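Local coordinates for protein acyl-coenzyme A oxidase acox-1.2 (Caenorhabditis elegans, PDB 5K3J) that catalyses the FAD-dependent desaturation of CoA-linked ascarosides with a five-carbon omega side chain, the first step of peroxisomal beta-oxidation in pheromone biosynthesis, at residues Leu199-Leu204 against Pro213-Val218. Sequence-based numbering, arbitrary orientation.
Sequences LVVAEL and PHFFMV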
ATOM      1  N   LEU A 199     -18.240 -19.295  17.003  1.00 25.56           N
ATOM      2  CA  LEU A 199     -18.490 -18.575  18.241  1.00 28.60           C
ATOM      3  C   LEU A 199     -19.122 -17.237  17.888  1.00 28.70           C
ATOM      4  O   LEU A 199     -18.429 -16.300  17.494  1.00 28.24           O
ATOM      5  CB  LEU A 199     -17.201 -18.390  19.045  1.00 31.31           C
ATOM      6  CG  LEU A 199     -16.795 -19.605  19.884  1.00 34.38           C
ATOM      7  CD1 LEU A 199     -15.349 -19.517  20.349  1.00 35.11           C
ATOM      8  CD2 LEU A 199     -17.730 -19.721  21.071  1.00 35.13           C
ATOM      9  N   VAL A 200     -20.444 -17.166  18.011  1.00 27.29           N
ATOM     10  CA  VAL A 200     -21.206 -16.002  17.573  1.00 25.73           C
ATOM     11  C   VAL A 200     -21.451 -14.995  18.686  1.00 25.21           C
ATOM     12  O   VAL A 200     -22.051 -15.318  19.713  1.00 29.75           O
ATOM     13  CB  VAL A 200     -22.560 -16.425  16.989  1.00 26.73           C
ATOM     14  CG1 VAL A 200     -23.391 -15.203  16.627  1.00 25.66           C
ATOM     15  CG2 VAL A 200     -22.346 -17.304  15.779  1.00 27.86           C
ATOM     16  N   VAL A 201     -20.986 -13.770  18.463  1.00 18.93           N
ATOM     17  CA  VAL A 201     -21.157 -12.689  19.424  1.00 18.56           C
ATOM     18  C   VAL A 201     -22.513 -12.023  19.240  1.00 21.85           C
ATOM     19  O   VAL A 201     -22.829 -11.520  18.160  1.00 18.44           O
ATOM     20  CB  VAL A 201     -20.051 -11.629  19.285  1.00 19.49           C
ATOM     21  CG1 VAL A 201     -20.261 -10.513  20.295  1.00 22.03           C
ATOM     22  CG2 VAL A 201     -18.675 -12.266  19.452  1.00 19.03           C
ATOM     23  N   ALA A 202     -23.317 -12.021  20.297  1.00 33.32           N
ATOM     24  CA  ALA A 202     -24.665 -11.467  20.212  1.00 33.23           C
ATOM     25  C   ALA A 202     -25.050 -10.695  21.465  1.00 36.01           C
ATOM     26  O   ALA A 202     -24.532 -10.947  22.549  1.00 39.95           O
ATOM     27  CB  ALA A 202     -25.673 -12.572  19.952  1.00 32.39           C
ATOM     28  N   GLU A 203     -25.965  -9.747  21.307  1.00 36.24           N
ATOM     29  CA  GLU A 203     -26.474  -8.976  22.430  1.00 37.61           C
ATOM     30  C   GLU A 203     -27.373  -9.848  23.305  1.00 34.68           C
ATOM     31  O   GLU A 203     -28.330 -10.450  22.821  1.00 30.38           O
ATOM     32  CB  GLU A 203     -27.238  -7.756  21.924  1.00 38.95           C
ATOM     33  CG  GLU A 203     -27.731  -6.830  23.013  1.00 41.75           C
ATOM     34  CD  GLU A 203     -26.609  -6.036  23.657  1.00 44.82           C
ATOM     35  OE1 GLU A 203     -25.588  -5.790  22.978  1.00 48.45           O
ATOM     36  OE2 GLU A 203     -26.744  -5.663  24.841  1.00 45.39           O
ATOM     37  N   LEU A 204     -27.061  -9.914  24.597  1.00 34.27           N
ATOM     38  CA  LEU A 204     -27.783 -10.797  25.512  1.00 36.58           C
ATOM     39  C   LEU A 204     -29.058 -10.147  26.039  1.00 40.32           C
ATOM     40  O   LEU A 204     -29.026  -9.056  26.608  1.00 42.59           O
ATOM     41  CB  LEU A 204     -26.884 -11.208  26.677  1.00 36.57           C
ATOM     42  CG  LEU A 204     -27.537 -12.092  27.739  1.00 33.77           C
ATOM     43  CD1 LEU A 204     -28.208 -13.312  27.118  1.00 34.27           C
ATOM     44  CD2 LEU A 204     -26.514 -12.512  28.787  1.00 33.04           C
ATOM     45  N   PRO A 213     -22.826  -7.615  24.711  1.00 33.21           N
ATOM     46  CA  PRO A 213     -22.412  -8.716  23.831  1.00 29.21           C
ATOM     47  C   PRO A 213     -21.830  -9.912  24.593  1.00 28.98           C
ATOM     48  O   PRO A 213     -21.046  -9.716  25.523  1.00 29.26           O
ATOM     49  CB  PRO A 213     -21.353  -8.064  22.947  1.00 30.69           C
ATOM     50  CG  PRO A 213     -20.798  -6.964  23.789  1.00 29.86           C
ATOM     51  CD  PRO A 213     -21.959  -6.434  24.563  1.00 29.46           C
ATOM     52  N   HIS A 214     -22.211 -11.127  24.204  1.00 30.66           N
ATOM     53  CA  HIS A 214     -21.710 -12.344  24.841  1.00 28.88           C
ATOM     54  C   HIS A 214     -21.339 -13.400  23.800  1.00 29.19           C
ATOM     55  O   HIS A 214     -21.592 -13.216  22.613  1.00 30.77           O
ATOM     56  CB  HIS A 214     -22.748 -12.903  25.813  1.00 33.09           C
ATOM     57  CG  HIS A 214     -22.869 -12.124  27.085  1.00 35.53           C
ATOM     58  ND1 HIS A 214     -23.271 -10.806  27.117  1.00 36.48           N
ATOM     59  CD2 HIS A 214     -22.635 -12.476  28.372  1.00 34.99           C
ATOM     60  CE1 HIS A 214     -23.278 -10.380  28.367  1.00 33.93           C
ATOM     61  NE2 HIS A 214     -22.899 -11.375  29.149  1.00 35.26           N
ATOM     62  N   PHE A 215     -20.743 -14.504  24.244  1.00 34.97           N
ATOM     63  CA  PHE A 215     -20.298 -15.549  23.325  1.00 34.21           C
ATOM     64  C   PHE A 215     -21.215 -16.770  23.348  1.00 32.06           C
ATOM     65  O   PHE A 215     -21.514 -17.314  24.407  1.00 31.34           O
ATOM     66  CB  PHE A 215     -18.864 -15.966  23.646  1.00 32.81           C
ATOM     67  CG  PHE A 215     -17.843 -14.934  23.284  1.00 32.43           C
ATOM     68  CD1 PHE A 215     -17.343 -14.855  21.995  1.00 31.91           C
ATOM     69  CD2 PHE A 215     -17.383 -14.039  24.235  1.00 32.93           C
ATOM     70  CE1 PHE A 215     -16.403 -13.900  21.663  1.00 31.83           C
ATOM     71  CE2 PHE A 215     -16.447 -13.086  23.911  1.00 32.30           C
ATOM     72  CZ  PHE A 215     -15.954 -13.016  22.616  1.00 30.50           C
ATOM     73  N   PHE A 216     -21.655 -17.190  22.167  1.00 21.87           N
ATOM     74  CA  PHE A 216     -22.519 -18.356  22.033  1.00 21.33           C
ATOM     75  C   PHE A 216     -21.943 -19.323  21.006  1.00 21.40           C
ATOM     76  O   PHE A 216     -21.725 -18.959  19.851  1.00 21.65           O
ATOM     77  CB  PHE A 216     -23.942 -17.951  21.627  1.00 22.57           C
ATOM     78  CG  PHE A 216     -24.583 -16.977  22.561  1.00 20.89           C
ATOM     79  CD1 PHE A 216     -24.300 -15.628  22.465  1.00 22.75           C
ATOM     80  CD2 PHE A 216     -25.480 -17.406  23.522  1.00 20.04           C
ATOM     81  CE1 PHE A 216     -24.882 -14.731  23.315  1.00 24.12           C
ATOM     82  CE2 PHE A 216     -26.070 -16.508  24.377  1.00 20.19           C
ATOM     83  CZ  PHE A 216     -25.768 -15.171  24.278  1.00 21.72           C
ATOM     84  N   MET A 217     -21.691 -20.553  21.437  1.00 24.48           N
ATOM     85  CA  MET A 217     -21.306 -21.611  20.517  1.00 26.86           C
ATOM     86  C   MET A 217     -22.477 -21.965  19.619  1.00 24.44           C
ATOM     87  O   MET A 217     -23.574 -22.241  20.098  1.00 25.56           O
ATOM     88  CB  MET A 217     -20.831 -22.850  21.279  1.00 28.86           C
ATOM     89  CG  MET A 217     -20.465 -24.020  20.387  1.00 29.94           C
ATOM     90  SD  MET A 217     -19.077 -23.659  19.294  1.00 28.61           S
ATOM     91  CE  MET A 217     -17.758 -23.480  20.488  1.00 30.11           C
ATOM     92  N   VAL A 218     -22.243 -21.940  18.313  1.00 32.16           N
ATOM     93  CA  VAL A 218     -23.274 -22.302  17.359  1.00 30.56           C
ATOM     94  C   VAL A 218     -22.742 -23.314  16.361  1.00 27.88           C
ATOM     95  O   VAL A 218     -21.726 -23.069  15.713  1.00 33.20           O
ATOM     96  CB  VAL A 218     -23.795 -21.067  16.601  1.00 31.38           C
ATOM     97  CG1 VAL A 218     -24.968 -21.445  15.700  1.00 31.56           C
ATOM     98  CG2 VAL A 218     -24.185 -19.979  17.578  1.00 31.87           C
TER
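Val200 and Ala202 pair with Phe216 and His214 across the antiparallel beta hairpin of strands 197-205 and 210-219, each couple joined by two backbone hydrogen bonds. Val200 N reaches Phe216 O at 2.9 Å and His214 N reaches Ala202 O at 2.9 Å, while the short segments run at 136°, a strongly twisted ladder. On the face of Val200, Ala202, His214 and Phe216, the Leu204 methyl CD2 sits almost squarely over the His214 ring, 3.8 Å from its centroid, a CH-pi contact. His214 CG lies anti to its own carbonyl carbon (chi1 -74°), which swings the imidazole beneath that methyl; ND1 is hydrogen-bonded to Gly212 O and NE2 to Tyr276 OH, fixing the ring's rotation. Replacing His214 by an alanine would take away the ring under Leu204 CD2 and is likely to leave Tyr276 OH without this mate. Phe216 meets the backbone with its edge, Val200 O and Ala202 O lying near the ring plane. On the other face Val201 spreads its methyls, CG1 to Pro213 CB and CG2 to Phe215 CE1 (3.6 Å), and Leu199 CD2 touches Met217 CE. Leu199 and Met217 pack on Phe118 of helix 112-125; Phe215 lies close to Tyr147, which binds an FAD shared across the dimer, and Gly285 of the substrate site. In this beta domain of the acyl-CoA oxidase fold, strand 197-205 also pairs with 147-148 and 164-168, while strand 173-177 supplies Phe174, edge-to-face with Phe216.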